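Local coordinates for protein putative thioesterase (Novosphingobium aromaticivorans, PDB 3CJY) that is a putative thioesterase, probably hydrolysing acyl-CoA thioesters through its two HotDog-clan domains, and binds calcium, at residues P7-Q12 with A44-A49; R90-G93 with R98-F101. One frame throughout, in Å; residues are numbered along the deposited sequence. Where two conformers were deposited one is given.

Contact 1. Residues P7-Q12 with A44-A49; sequences PALVRQ and ALDVAA
Leu-9 and Val-47 join the first strand region of the chain to helix 37-52, the long helix that the sheet of a hot-dog fold wraps around. The apolar part of this contact is one methyl against another: CD2 of Leu-9 lies 3.9 Å from CG1 of Val-47, with the two side chains crossing at about a right angle. Leu-9 reaches the helix because its CG stands anti to the backbone N (chi1 -172°), which carries the isobutyl group from the backbone toward the helix. Ile-19 and Leu-75 touch the same leucine, while Tyr-17, Leu-75 and Val-77 pack on Val-47, so the small patch merges with the hydrophobic layer between helix and sheet.

Polar groups play a different part. Arg-11 runs past the patch to a salt bridge with Glu-50 and a hydrogen bond to Asp-14, a calcium ligand, tying the strand to the metal-binding neighbourhood. Asp-46 extends alongside Leu-9 in the opposite direction, its carboxylate meeting a hydrocarbon tip without a hydrogen bond between them. This approach is doubtful, since Asp-46 was modelled in two conformers; in one of them OD2 lies 3.3 Å from Leu-9 CD2.

Contact 2. Residues R90-G93 with R98-F101; sequences RVAG and RLVF
Gly-93 lies under the ring of Phe-101 and is gripped by the backbone around it. Its CA sits 3.8 Å from the ring centroid, 15° off the ring normal, a CH-pi contact over the face and offset toward the rim. The two residues form an antiparallel hydrogen-bonded pair: Gly-93 N donates to Phe-101 O at 2.9 Å, nearly straight at the hydrogen but from above the carbonyl plane. In return, Gly-93 O receives Val-100 N at 2.9 Å and, weakly, Phe-101 N at 3.4 Å. Two residues facing one is a classic beta bulge, set here in the hairpin of strands 87-95 and 98-107 in the N-terminal hot-dog domain. Around the shared carbonyl, Val-100 CG2 and Leu-99 CD1 each approach Gly-93 O to 3.4 Å, and Leu-99 CD1 also reaches Ala-92 CB.

The ring is folded back over the neighbouring strand because CG lies between the backbone N and the carbonyl carbon (chi1 68°). Glycine accommodates this, for a CB there would collide with Phe-101 CZ. With an alanine at Phe-101, the face over Gly-93 CA is likely to be lost, leaving a gap there and taking from Leu-73 and Leu-75 the ring they pack on. Further out, Arg-98 hydrogen-bonds to Phe-66 O and Ser-65 OG, while Leu-99 packs on Leu-80 of the second subunit.

Overall arrangement
The contacts illustrate how one sheet-and-helix unit is held both across its layers and within its sheet. Contact 1 is the smaller, joining the N-terminal strand region to helix 37-52 through side chains alone; contact 2 buries more surface, joins two successive strands and relies on backbone hydrogen bonds as well as packing. Both are partly buried, but contact 2 has four buried residues among those that touch, whereas contact 1 has just Val-47. They meet between helix and sheet, where Val-47 CG2 packs 3.8 Å from Val-91 CG1 and Ala-44 CB lies 4.3 Å from Phe-101 CE1. Contact 2 also borders the second subunit, which leaves contact 1 untouched.

Contact 1. Residues P7-Q12 with A44-A49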
ATOM      1  N   PRO A   7      13.242  -9.701  21.267  1.00 31.45           N
ATOM      2  CA  PRO A   7      13.542 -10.595  22.394  1.00 31.64           C
ATOM      3  C   PRO A   7      12.387 -10.743  23.390  1.00 31.43           C
ATOM      4  O   PRO A   7      12.161 -11.829  23.936  1.00 32.36           O
ATOM      5  CB  PRO A   7      14.719  -9.900  23.081  1.00 31.91           C
ATOM      6  CG  PRO A   7      15.385  -9.113  22.025  1.00 31.68           C
ATOM      7  CD  PRO A   7      14.304  -8.704  21.048  1.00 31.78           C
ATOM      8  N   ALA A   8      11.669  -9.648  23.609  1.00 30.72           N
ATOM      9  CA  ALA A   8      10.553  -9.610  24.585  1.00 29.93           C
ATOM     10  C   ALA A   8       9.275 -10.281  24.049  1.00 28.88           C
ATOM     11  O   ALA A   8       8.306 -10.473  24.775  1.00 29.26           O
ATOM     12  CB  ALA A   8      10.272  -8.171  25.001  1.00 30.24           C
ATOM     13  N   LEU A   9       9.300 -10.665  22.784  1.00 27.67           N
ATOM     14  CA  LEU A   9       8.143 -11.315  22.152  1.00 26.89           C
ATOM     15  C   LEU A   9       8.060 -12.756  22.617  1.00 27.01           C
ATOM     16  O   LEU A   9       9.033 -13.499  22.539  1.00 27.05           O
ATOM     17  CB  LEU A   9       8.242 -11.243  20.616  1.00 26.35           C
ATOM     18  CG  LEU A   9       7.048 -11.702  19.769  1.00 25.15           C
ATOM     19  CD1 LEU A   9       5.746 -11.001  20.130  1.00 22.65           C
ATOM     20  CD2 LEU A   9       7.375 -11.477  18.287  1.00 22.41           C
ATOM     21  N   VAL A  10       6.901 -13.149  23.122  1.00 26.92           N
ATOM     22  CA  VAL A  10       6.705 -14.524  23.587  1.00 27.60           C
ATOM     23  C   VAL A  10       5.685 -15.245  22.734  1.00 28.22           C
ATOM     24  O   VAL A  10       4.635 -14.733  22.434  1.00 27.60           O
ATOM     25  CB  VAL A  10       6.267 -14.590  25.057  1.00 27.30           C
ATOM     26  CG1 VAL A  10       6.020 -16.042  25.487  1.00 26.98           C
ATOM     27  CG2 VAL A  10       7.321 -13.983  25.964  1.00 28.17           C
ATOM     28  N   ARG A  11       6.039 -16.448  22.330  1.00 29.82           N
ATOM     29  CA  ARG A  11       5.157 -17.289  21.533  1.00 31.49           C
ATOM     30  C   ARG A  11       4.416 -18.264  22.429  1.00 32.73           C
ATOM     31  O   ARG A  11       5.026 -18.986  23.220  1.00 33.21           O
ATOM     32  CB  ARG A  11       6.004 -18.050  20.527  1.00 32.03           C
ATOM     33  CG  ARG A  11       5.275 -18.889  19.517  1.00 34.47           C
ATOM     34  CD  ARG A  11       6.349 -19.643  18.739  1.00 37.45           C
ATOM     35  NE  ARG A  11       6.023 -19.842  17.336  1.00 40.51           N
ATOM     36  CZ  ARG A  11       5.332 -20.870  16.856  1.00 41.94           C
ATOM     37  NH1 ARG A  11       4.876 -21.804  17.674  1.00 41.89           N
ATOM     38  NH2 ARG A  11       5.096 -20.945  15.551  1.00 42.77           N
ATOM     39  N   GLN A  12       3.095 -18.274  22.337  1.00 33.79           N
ATOM     40  CA  GLN A  12       2.313 -19.204  23.137  1.00 35.18           C
ATOM     41  C   GLN A  12       2.182 -20.472  22.297  1.00 35.38           C
ATOM     42  O   GLN A  12       2.244 -21.596  22.806  1.00 36.56           O
ATOM     43  CB  GLN A  12       0.948 -18.638  23.496  1.00 35.73           C
ATOM     44  CG  GLN A  12       0.912 -17.115  23.744  1.00 38.22           C
ATOM     45  CD  GLN A  12       1.803 -16.628  24.862  1.00 41.45           C
ATOM     46  OE1 GLN A  12       2.896 -17.158  25.096  1.00 45.23           O
ATOM     47  NE2 GLN A  12       1.352 -15.586  25.548  1.00 42.26           N
ATOM     48  N   ALA A  44       3.835  -7.693  13.435  1.00 15.29           N
ATOM     49  CA  ALA A  44       2.858  -8.470  12.651  1.00 15.73           C
ATOM     50  C   ALA A  44       3.614  -9.323  11.623  1.00 15.44           C
ATOM     51  O   ALA A  44       3.332 -10.539  11.421  1.00 15.02           O
ATOM     52  CB  ALA A  44       1.858  -7.526  11.992  1.00 14.64           C
ATOM     53  N   LEU A  45       4.601  -8.711  10.975  1.00 15.38           N
ATOM     54  CA  LEU A  45       5.363  -9.429   9.979  1.00 16.15           C
ATOM     55  C   LEU A  45       6.236 -10.510  10.572  1.00 16.23           C
ATOM     56  O   LEU A  45       6.446 -11.558   9.964  1.00 17.34           O
ATOM     57  CB  LEU A  45       6.234  -8.483   9.182  1.00 15.57           C
ATOM     58  CG  LEU A  45       5.568  -7.354   8.390  1.00 18.33           C
ATOM     59  CD1 LEU A  45       6.673  -6.488   7.759  1.00 17.69           C
ATOM     60  CD2 LEU A  45       4.617  -7.927   7.349  1.00 23.14           C
ATOM     61  N   ASP A  46       6.707 -10.258  11.787  0.50 16.78           N
ATOM     62  CA  ASP A  46       7.589 -11.179  12.492  0.50 16.71           C
ATOM     63  C   ASP A  46       6.816 -12.466  12.835  0.50 16.50           C
ATOM     64  O   ASP A  46       7.230 -13.559  12.472  0.50 16.06           O
ATOM     65  CB  ASP A  46       8.166 -10.524  13.763  0.50 17.28           C
ATOM     66  CG  ASP A  46       9.284 -11.345  14.391  0.50 18.33           C
ATOM     67  OD1 ASP A  46      10.399 -11.361  13.832  0.50 21.95           O
ATOM     68  OD2 ASP A  46       9.062 -11.961  15.443  0.50 20.51           O
ATOM     69  N   VAL A  47       5.649 -12.294  13.440  1.00 16.26           N
ATOM     70  CA  VAL A  47       4.824 -13.437  13.894  1.00 15.09           C
ATOM     71  C   VAL A  47       4.305 -14.249  12.695  1.00 14.85           C
ATOM     72  O   VAL A  47       4.193 -15.477  12.759  1.00 15.12           O
ATOM     73  CB  VAL A  47       3.690 -13.015  14.893  1.00 14.81           C
ATOM     74  CG1 VAL A  47       4.328 -12.406  16.118  1.00 14.48           C
ATOM     75  CG2 VAL A  47       2.622 -12.063  14.281  1.00 12.90           C
ATOM     76  N   ALA A  48       4.009 -13.558  11.606  1.00 15.16           N
ATOM     77  CA  ALA A  48       3.539 -14.206  10.364  1.00 15.29           C
ATOM     78  C   ALA A  48       4.659 -15.076   9.796  1.00 15.92           C
ATOM     79  O   ALA A  48       4.450 -16.253   9.498  1.00 17.16           O
ATOM     80  CB  ALA A  48       3.079 -13.168   9.309  1.00 14.91           C
ATOM     81  N   ALA A  49       5.854 -14.518   9.685  1.00 16.80           N
ATOM     82  CA  ALA A  49       6.993 -15.276   9.130  1.00 17.28           C
ATOM     83  C   ALA A  49       7.349 -16.460  10.036  1.00 18.05           C
ATOM     84  O   ALA A  49       7.648 -17.570   9.574  1.00 16.70           O
ATOM     85  CB  ALA A  49       8.186 -14.362   8.935  1.00 16.55           C
TER

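Contact 2. Residues R90-G93 with R98-F101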
ATOM      1  N   ARG A  90      -3.293 -13.629   8.045  1.00 16.66           N
ATOM      2  CA  ARG A  90      -3.847 -12.455   8.690  1.00 16.44           C
ATOM      3  C   ARG A  90      -3.374 -12.441  10.148  1.00 16.51           C
ATOM      4  O   ARG A  90      -3.315 -13.486  10.791  1.00 17.66           O
ATOM      5  CB  ARG A  90      -5.355 -12.495   8.666  1.00 18.59           C
ATOM      6  CG  ARG A  90      -5.908 -12.316   7.301  1.00 20.43           C
ATOM      7  CD  ARG A  90      -7.368 -11.890   7.381  1.00 26.07           C
ATOM      8  NE  ARG A  90      -8.177 -12.964   7.908  1.00 30.83           N
ATOM      9  CZ  ARG A  90      -9.461 -13.109   7.594  1.00 34.81           C
ATOM     10  NH1 ARG A  90     -10.038 -12.255   6.750  1.00 32.09           N
ATOM     11  NH2 ARG A  90     -10.151 -14.128   8.091  1.00 36.22           N
ATOM     12  N   VAL A  91      -3.075 -11.259  10.649  1.00 16.16           N
ATOM     13  CA  VAL A  91      -2.623 -11.055  12.007  1.00 15.87           C
ATOM     14  C   VAL A  91      -3.436  -9.980  12.680  1.00 16.39           C
ATOM     15  O   VAL A  91      -3.499  -8.870  12.227  1.00 16.67           O
ATOM     16  CB  VAL A  91      -1.135 -10.652  12.112  1.00 15.70           C
ATOM     17  CG1 VAL A  91      -0.736 -10.504  13.599  1.00 16.22           C
ATOM     18  CG2 VAL A  91      -0.215 -11.672  11.379  1.00 15.66           C
ATOM     19  N   ALA A  92      -4.033 -10.355  13.800  1.00 15.31           N
ATOM     20  CA  ALA A  92      -4.811  -9.438  14.599  1.00 15.29           C
ATOM     21  C   ALA A  92      -4.034  -9.099  15.860  1.00 16.00           C
ATOM     22  O   ALA A  92      -3.508  -9.993  16.569  1.00 15.80           O
ATOM     23  CB  ALA A  92      -6.174 -10.061  14.994  1.00 16.36           C
ATOM     24  N   GLY A  93      -4.031  -7.812  16.160  1.00 15.17           N
ATOM     25  CA  GLY A  93      -3.464  -7.313  17.398  1.00 15.25           C
ATOM     26  C   GLY A  93      -4.586  -6.864  18.300  1.00 15.24           C
ATOM     27  O   GLY A  93      -5.543  -6.185  17.879  1.00 15.60           O
ATOM     28  N   ARG A  98      -9.457  -6.106  23.105  1.00 23.46           N
ATOM     29  CA  ARG A  98      -9.832  -4.991  22.221  1.00 22.33           C
ATOM     30  C   ARG A  98      -8.973  -4.992  20.968  1.00 20.93           C
ATOM     31  O   ARG A  98      -7.767  -5.063  21.061  1.00 18.92           O
ATOM     32  CB  ARG A  98      -9.641  -3.632  22.932  1.00 23.58           C
ATOM     33  CG  ARG A  98      -9.983  -2.398  22.043  1.00 27.70           C
ATOM     34  CD  ARG A  98      -9.754  -1.007  22.716  1.00 31.53           C
ATOM     35  NE  ARG A  98      -8.361  -0.527  22.741  1.00 35.68           N
ATOM     36  CZ  ARG A  98      -7.498  -0.808  23.712  1.00 36.96           C
ATOM     37  NH1 ARG A  98      -7.877  -1.590  24.718  1.00 38.70           N
ATOM     38  NH2 ARG A  98      -6.263  -0.337  23.677  1.00 35.80           N
ATOM     39  N   LEU A  99      -9.603  -4.898  19.803  1.00 19.98           N
ATOM     40  CA  LEU A  99      -8.846  -4.847  18.539  1.00 19.32           C
ATOM     41  C   LEU A  99      -8.121  -3.520  18.366  1.00 18.77           C
ATOM     42  O   LEU A  99      -8.727  -2.442  18.399  1.00 19.97           O
ATOM     43  CB  LEU A  99      -9.770  -5.052  17.343  1.00 19.40           C
ATOM     44  CG  LEU A  99      -9.135  -5.290  15.988  1.00 20.13           C
ATOM     45  CD1 LEU A  99      -8.328  -6.603  15.977  1.00 17.58           C
ATOM     46  CD2 LEU A  99     -10.201  -5.303  14.921  1.00 21.04           C
ATOM     47  N   VAL A 100      -6.816  -3.611  18.171  1.00 17.28           N
ATOM     48  CA  VAL A 100      -5.981  -2.424  17.952  1.00 16.22           C
ATOM     49  C   VAL A 100      -5.469  -2.347  16.507  1.00 15.48           C
ATOM     50  O   VAL A 100      -5.223  -1.273  15.970  1.00 16.95           O
ATOM     51  CB  VAL A 100      -4.853  -2.283  18.997  1.00 16.20           C
ATOM     52  CG1 VAL A 100      -5.457  -2.080  20.384  1.00 17.15           C
ATOM     53  CG2 VAL A 100      -3.899  -3.456  18.982  1.00 15.81           C
ATOM     54  N   PHE A 101      -5.368  -3.497  15.855  1.00 15.27           N
ATOM     55  CA  PHE A 101      -4.994  -3.556  14.435  1.00 14.87           C
ATOM     56  C   PHE A 101      -5.295  -4.916  13.830  1.00 14.25           C
ATOM     57  O   PHE A 101      -5.447  -5.881  14.532  1.00 14.36           O
ATOM     58  CB  PHE A 101      -3.507  -3.130  14.157  1.00 14.61           C
ATOM     59  CG  PHE A 101      -2.458  -4.082  14.687  1.00 14.62           C
ATOM     60  CD1 PHE A 101      -2.221  -5.295  14.083  1.00 17.45           C
ATOM     61  CD2 PHE A 101      -1.676  -3.727  15.757  1.00 18.90           C
ATOM     62  CE1 PHE A 101      -1.256  -6.149  14.580  1.00 18.67           C
ATOM     63  CE2 PHE A 101      -0.739  -4.595  16.271  1.00 20.70           C
ATOM     64  CZ  PHE A 101      -0.527  -5.790  15.666  1.00 19.57           C
TER